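Invasion protein InvA (Salmonella enterica, PDB 2X49) takes part in the invasion of intestinal epithelial cells as an inner-membrane export apparatus protein of the type III secretion system, represented here by its C-terminal domain. Local coordinates at residues A[73-84]-A[119-129]. Numbering follows the deposited sequence.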
loop_
_atom_site.group_PDB
_atom_site.type_symbol
_atom_site.label_atom_id
_atom_site.label_comp_id
_atom_site.label_asym_id
_atom_site.label_seq_id
_atom_site.Cartn_x
_atom_site.Cartn_y
_atom_site.Cartn_z
ATOM N N VAL A 73 -2.342 7.997 -16.473
ATOM C CA VAL A 73 -3.232 8.913 -15.814
ATOM C C VAL A 73 -3.905 9.752 -16.895
ATOM O O VAL A 73 -3.216 10.471 -17.586
ATOM C CB VAL A 73 -2.460 9.867 -14.849
ATOM C CG1 VAL A 73 -3.400 10.942 -14.230
ATOM C CG2 VAL A 73 -1.745 9.100 -13.751
ATOM N N TYR A 74 -5.217 9.641 -17.023
ATOM C CA TYR A 74 -5.987 10.474 -17.997
ATOM C C TYR A 74 -6.343 11.773 -17.329
ATOM O O TYR A 74 -7.406 11.959 -16.752
ATOM C CB TYR A 74 -7.195 9.703 -18.614
ATOM C CG TYR A 74 -6.738 8.639 -19.584
ATOM C CD1 TYR A 74 -6.489 8.937 -20.925
ATOM C CD2 TYR A 74 -6.525 7.317 -19.185
ATOM C CE1 TYR A 74 -6.014 8.040 -21.775
ATOM C CE2 TYR A 74 -6.062 6.394 -20.044
ATOM C CZ TYR A 74 -5.823 6.733 -21.351
ATOM O OH TYR A 74 -5.330 5.818 -22.253
ATOM N N PHE A 75 -5.440 12.722 -17.488
ATOM C CA PHE A 75 -5.473 14.020 -16.799
ATOM C C PHE A 75 -6.769 14.798 -17.010
ATOM O O PHE A 75 -7.214 15.550 -16.128
ATOM C CB PHE A 75 -4.294 14.924 -17.188
ATOM C CG PHE A 75 -2.966 14.423 -16.689
ATOM C CD1 PHE A 75 -2.643 14.547 -15.365
ATOM C CD2 PHE A 75 -2.082 13.759 -17.539
ATOM C CE1 PHE A 75 -1.428 14.064 -14.885
ATOM C CE2 PHE A 75 -0.856 13.253 -17.054
ATOM C CZ PHE A 75 -0.545 13.425 -15.740
ATOM N N ASP A 76 -7.366 14.596 -18.162
ATOM C CA ASP A 76 -8.578 15.352 -18.554
ATOM C C ASP A 76 -9.888 14.582 -18.262
ATOM O O ASP A 76 -10.977 15.065 -18.557
ATOM C CB ASP A 76 -8.492 15.763 -20.041
ATOM C CG ASP A 76 -7.189 16.530 -20.377
ATOM O OD1 ASP A 76 -6.713 17.286 -19.524
ATOM O OD2 ASP A 76 -6.638 16.311 -21.481
ATOM N N LEU A 77 -9.753 13.381 -17.679
ATOM C CA LEU A 77 -10.918 12.473 -17.390
ATOM C C LEU A 77 -11.014 12.218 -15.871
ATOM O O LEU A 77 -10.239 12.735 -15.089
ATOM C CB LEU A 77 -10.827 11.139 -18.167
ATOM C CG LEU A 77 -10.637 11.162 -19.710
ATOM C CD1 LEU A 77 -10.518 9.791 -20.353
ATOM C CD2 LEU A 77 -11.839 11.962 -20.293
ATOM N N MET A 78 -12.015 11.414 -15.518
ATOM C CA MET A 78 -12.332 11.011 -14.149
ATOM C C MET A 78 -12.269 9.500 -14.038
ATOM O O MET A 78 -12.809 8.777 -14.851
ATOM C CB MET A 78 -13.747 11.474 -13.760
ATOM C CG MET A 78 -13.925 12.934 -13.752
ATOM S SD MET A 78 -12.998 13.763 -12.467
ATOM C CE MET A 78 -13.977 13.274 -11.020
ATOM N N ARG A 79 -11.700 9.021 -12.943
ATOM C CA ARG A 79 -11.675 7.574 -12.726
ATOM C C ARG A 79 -12.867 7.073 -11.942
ATOM O O ARG A 79 -13.210 7.642 -10.901
ATOM C CB ARG A 79 -10.396 7.173 -12.006
ATOM C CG ARG A 79 -10.319 5.672 -11.907
ATOM C CD ARG A 79 -9.129 5.082 -11.157
ATOM N NE ARG A 79 -9.510 3.740 -10.688
ATOM C CZ ARG A 79 -9.158 3.193 -9.530
ATOM N NH1 ARG A 79 -8.372 3.849 -8.684
ATOM N NH2 ARG A 79 -9.606 1.976 -9.207
ATOM N N VAL A 80 -13.456 5.990 -12.449
ATOM C CA VAL A 80 -14.564 5.255 -11.779
ATOM C C VAL A 80 -13.949 4.179 -10.915
ATOM O O VAL A 80 -13.565 3.110 -11.354
ATOM C CB VAL A 80 -15.599 4.626 -12.752
ATOM C CG1 VAL A 80 -16.875 4.160 -11.967
ATOM C CG2 VAL A 80 -16.029 5.635 -13.803
ATOM N N VAL A 81 -13.906 4.472 -9.632
ATOM C CA VAL A 81 -13.203 3.572 -8.650
ATOM C C VAL A 81 -13.875 2.221 -8.493
ATOM O O VAL A 81 -13.223 1.183 -8.521
ATOM C CB VAL A 81 -12.983 4.269 -7.276
ATOM C CG1 VAL A 81 -12.307 3.338 -6.222
ATOM C CG2 VAL A 81 -12.151 5.591 -7.433
ATOM N N ASN A 82 -15.187 2.240 -8.354
ATOM C CA ASN A 82 -16.003 1.023 -8.193
ATOM C C ASN A 82 -16.781 0.680 -9.460
ATOM O O ASN A 82 -17.956 0.340 -9.453
ATOM C CB ASN A 82 -16.917 1.106 -6.959
ATOM C CG ASN A 82 -17.948 2.215 -7.060
ATOM O OD1 ASN A 82 -17.802 3.111 -7.871
ATOM N ND2 ASN A 82 -18.989 2.163 -6.225
ATOM N N TYR A 83 -16.053 0.718 -10.556
ATOM C CA TYR A 83 -16.622 0.347 -11.880
ATOM C C TYR A 83 -17.304 -1.026 -11.901
ATOM O O TYR A 83 -16.911 -1.973 -11.221
ATOM C CB TYR A 83 -15.510 0.335 -12.929
ATOM C CG TYR A 83 -16.008 0.126 -14.336
ATOM C CD1 TYR A 83 -16.501 1.178 -15.087
ATOM C CD2 TYR A 83 -15.988 -1.137 -14.915
ATOM C CE1 TYR A 83 -16.980 0.982 -16.385
ATOM C CE2 TYR A 83 -16.451 -1.350 -16.239
ATOM C CZ TYR A 83 -16.947 -0.286 -16.959
ATOM O OH TYR A 83 -17.398 -0.528 -18.250
ATOM N N SER A 84 -18.378 -1.078 -12.670
ATOM C CA SER A 84 -18.961 -2.328 -13.156
ATOM C C SER A 84 -19.434 -2.220 -14.598
ATOM O O SER A 84 -19.613 -1.133 -15.150
ATOM C CB SER A 84 -20.100 -2.795 -12.287
ATOM O OG SER A 84 -21.313 -2.148 -12.614
ATOM N N GLY A 119 -24.501 6.104 -7.762
ATOM C CA GLY A 119 -23.743 5.680 -6.587
ATOM C C GLY A 119 -22.345 5.177 -6.825
ATOM O O GLY A 119 -21.729 4.581 -5.947
ATOM N N TYR A 120 -21.882 5.399 -8.039
ATOM C CA TYR A 120 -20.446 5.216 -8.416
ATOM C C TYR A 120 -19.620 6.299 -7.728
ATOM O O TYR A 120 -20.091 7.416 -7.430
ATOM C CB TYR A 120 -20.228 5.200 -9.955
ATOM C CG TYR A 120 -20.816 3.956 -10.622
ATOM C CD1 TYR A 120 -20.087 2.777 -10.715
ATOM C CD2 TYR A 120 -22.101 3.957 -11.139
ATOM C CE1 TYR A 120 -20.630 1.631 -11.299
ATOM C CE2 TYR A 120 -22.657 2.797 -11.715
ATOM C CZ TYR A 120 -21.906 1.654 -11.810
ATOM O OH TYR A 120 -22.430 0.501 -12.368
ATOM N N VAL A 121 -18.413 5.894 -7.373
ATOM C CA VAL A 121 -17.451 6.770 -6.735
ATOM C C VAL A 121 -16.394 7.152 -7.748
ATOM O O VAL A 121 -15.835 6.301 -8.424
ATOM C CB VAL A 121 -16.796 6.067 -5.515
ATOM C CG1 VAL A 121 -15.595 6.822 -5.044
ATOM C CG2 VAL A 121 -17.812 5.890 -4.393
ATOM N N LEU A 122 -16.172 8.457 -7.863
ATOM C CA LEU A 122 -15.206 8.999 -8.819
ATOM C C LEU A 122 -14.018 9.609 -8.123
ATOM O O LEU A 122 -14.079 10.128 -7.001
ATOM C CB LEU A 122 -15.842 10.054 -9.738
ATOM C CG LEU A 122 -17.086 9.706 -10.534
ATOM C CD1 LEU A 122 -17.694 11.029 -11.023
ATOM C CD2 LEU A 122 -16.824 8.806 -11.734
ATOM N N ARG A 123 -12.910 9.499 -8.808
ATOM C CA ARG A 123 -11.673 10.125 -8.390
ATOM C C ARG A 123 -11.072 10.992 -9.515
ATOM O O ARG A 123 -10.958 10.559 -10.654
ATOM C CB ARG A 123 -10.670 9.025 -7.997
ATOM C CG ARG A 123 -9.500 9.459 -7.203
ATOM C CD ARG A 123 -8.593 8.255 -6.821
ATOM N NE ARG A 123 -9.213 7.496 -5.733
ATOM C CZ ARG A 123 -8.926 6.238 -5.386
ATOM N NH1 ARG A 123 -8.040 5.521 -6.057
ATOM N NH2 ARG A 123 -9.605 5.686 -4.389
ATOM N N ASN A 124 -10.690 12.215 -9.168
ATOM C CA ASN A 124 -9.975 13.056 -10.134
ATOM C C ASN A 124 -8.584 12.582 -10.407
ATOM O O ASN A 124 -7.963 11.812 -9.648
ATOM C CB ASN A 124 -9.977 14.536 -9.773
ATOM C CG ASN A 124 -9.132 14.876 -8.604
ATOM O OD1 ASN A 124 -7.959 14.508 -8.520
ATOM N ND2 ASN A 124 -9.707 15.665 -7.693
ATOM N N ALA A 125 -8.104 13.030 -11.541
ATOM C CA ALA A 125 -6.922 12.469 -12.135
ATOM C C ALA A 125 -5.653 12.669 -11.270
ATOM O O ALA A 125 -4.841 11.733 -11.098
ATOM C CB ALA A 125 -6.719 12.911 -13.587
ATOM N N LEU A 126 -5.510 13.851 -10.684
ATOM C CA LEU A 126 -4.308 14.162 -9.849
ATOM C C LEU A 126 -4.357 13.375 -8.526
ATOM O O LEU A 126 -3.341 12.929 -7.994
ATOM C CB LEU A 126 -4.129 15.665 -9.655
ATOM C CG LEU A 126 -3.650 16.423 -10.897
ATOM C CD1 LEU A 126 -3.563 17.943 -10.619
ATOM C CD2 LEU A 126 -2.325 15.899 -11.414
ATOM N N ASP A 127 -5.570 13.129 -8.056
ATOM C CA ASP A 127 -5.779 12.326 -6.844
ATOM C C ASP A 127 -5.432 10.873 -7.082
ATOM O O ASP A 127 -4.879 10.186 -6.219
ATOM C CB ASP A 127 -7.209 12.443 -6.318
ATOM C CG ASP A 127 -7.459 13.778 -5.614
ATOM O OD1 ASP A 127 -6.486 14.482 -5.224
ATOM O OD2 ASP A 127 -8.640 14.143 -5.439
ATOM N N GLU A 128 -5.769 10.405 -8.267
ATOM C CA GLU A 128 -5.433 9.033 -8.660
ATOM C C GLU A 128 -3.899 8.902 -8.809
ATOM O O GLU A 128 -3.302 7.942 -8.367
ATOM C CB GLU A 128 -6.160 8.611 -9.950
ATOM C CG GLU A 128 -5.709 7.249 -10.474
ATOM C CD GLU A 128 -6.212 6.060 -9.654
ATOM O OE1 GLU A 128 -6.871 6.243 -8.598
ATOM O OE2 GLU A 128 -5.930 4.922 -10.083
ATOM N N LEU A 129 -3.275 9.911 -9.365
ATOM C CA LEU A 129 -1.829 9.865 -9.630
ATOM C C LEU A 129 -1.082 9.819 -8.298
ATOM O O LEU A 129 -0.189 9.029 -8.096
ATOM C CB LEU A 129 -1.366 11.090 -10.406
ATOM C CG LEU A 129 0.169 11.196 -10.616
ATOM C CD1 LEU A 129 0.750 9.962 -11.255
ATOM C CD2 LEU A 129 0.472 12.426 -11.429
HETATM O O HOH W 1 -9.631 15.236 -12.752
#
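R79 and R123, paired on antiparallel strands 78-80 and 122-124, share the carboxylate of E128. In this four-stranded sheet 122-124 is outermost within the chain and 78-80 lies next to 102-107. R123 NH1 donates to E128 OE1 at 2.9 Å, nearly along its C-O axis. R79 NH1 meets E128 OE1 at 2.8 Å on the syn side, 28° out of the carboxylate plane. The R79 chain gets there extended, with CG anti to the backbone N (chi1 -175°); R123 bends at chi3. Both arginines also pair with D289, and E128 OE2 with K288. The carboxylates of E128 and D289 probably offset the closeness of R79 NH1 and R123 NH1, 3.1 Å apart. The arginines also exchange two backbone bonds, and V81 N continues the pairing to V121 O. Past it, N82 OD1 accepts from V121 N at 2.9 Å, almost straight (176°). S84 OG donates to Y120 OH in the ring plane, and Y120 OH also bonds E86. On the other sheet face, M78 CE lies against L122 CB. At the start of helix 125-139, A125 CB sits 3.4 Å from Y74 O. V81 CG2 lies 3.8 Å above the centre of the R123 guanidinium.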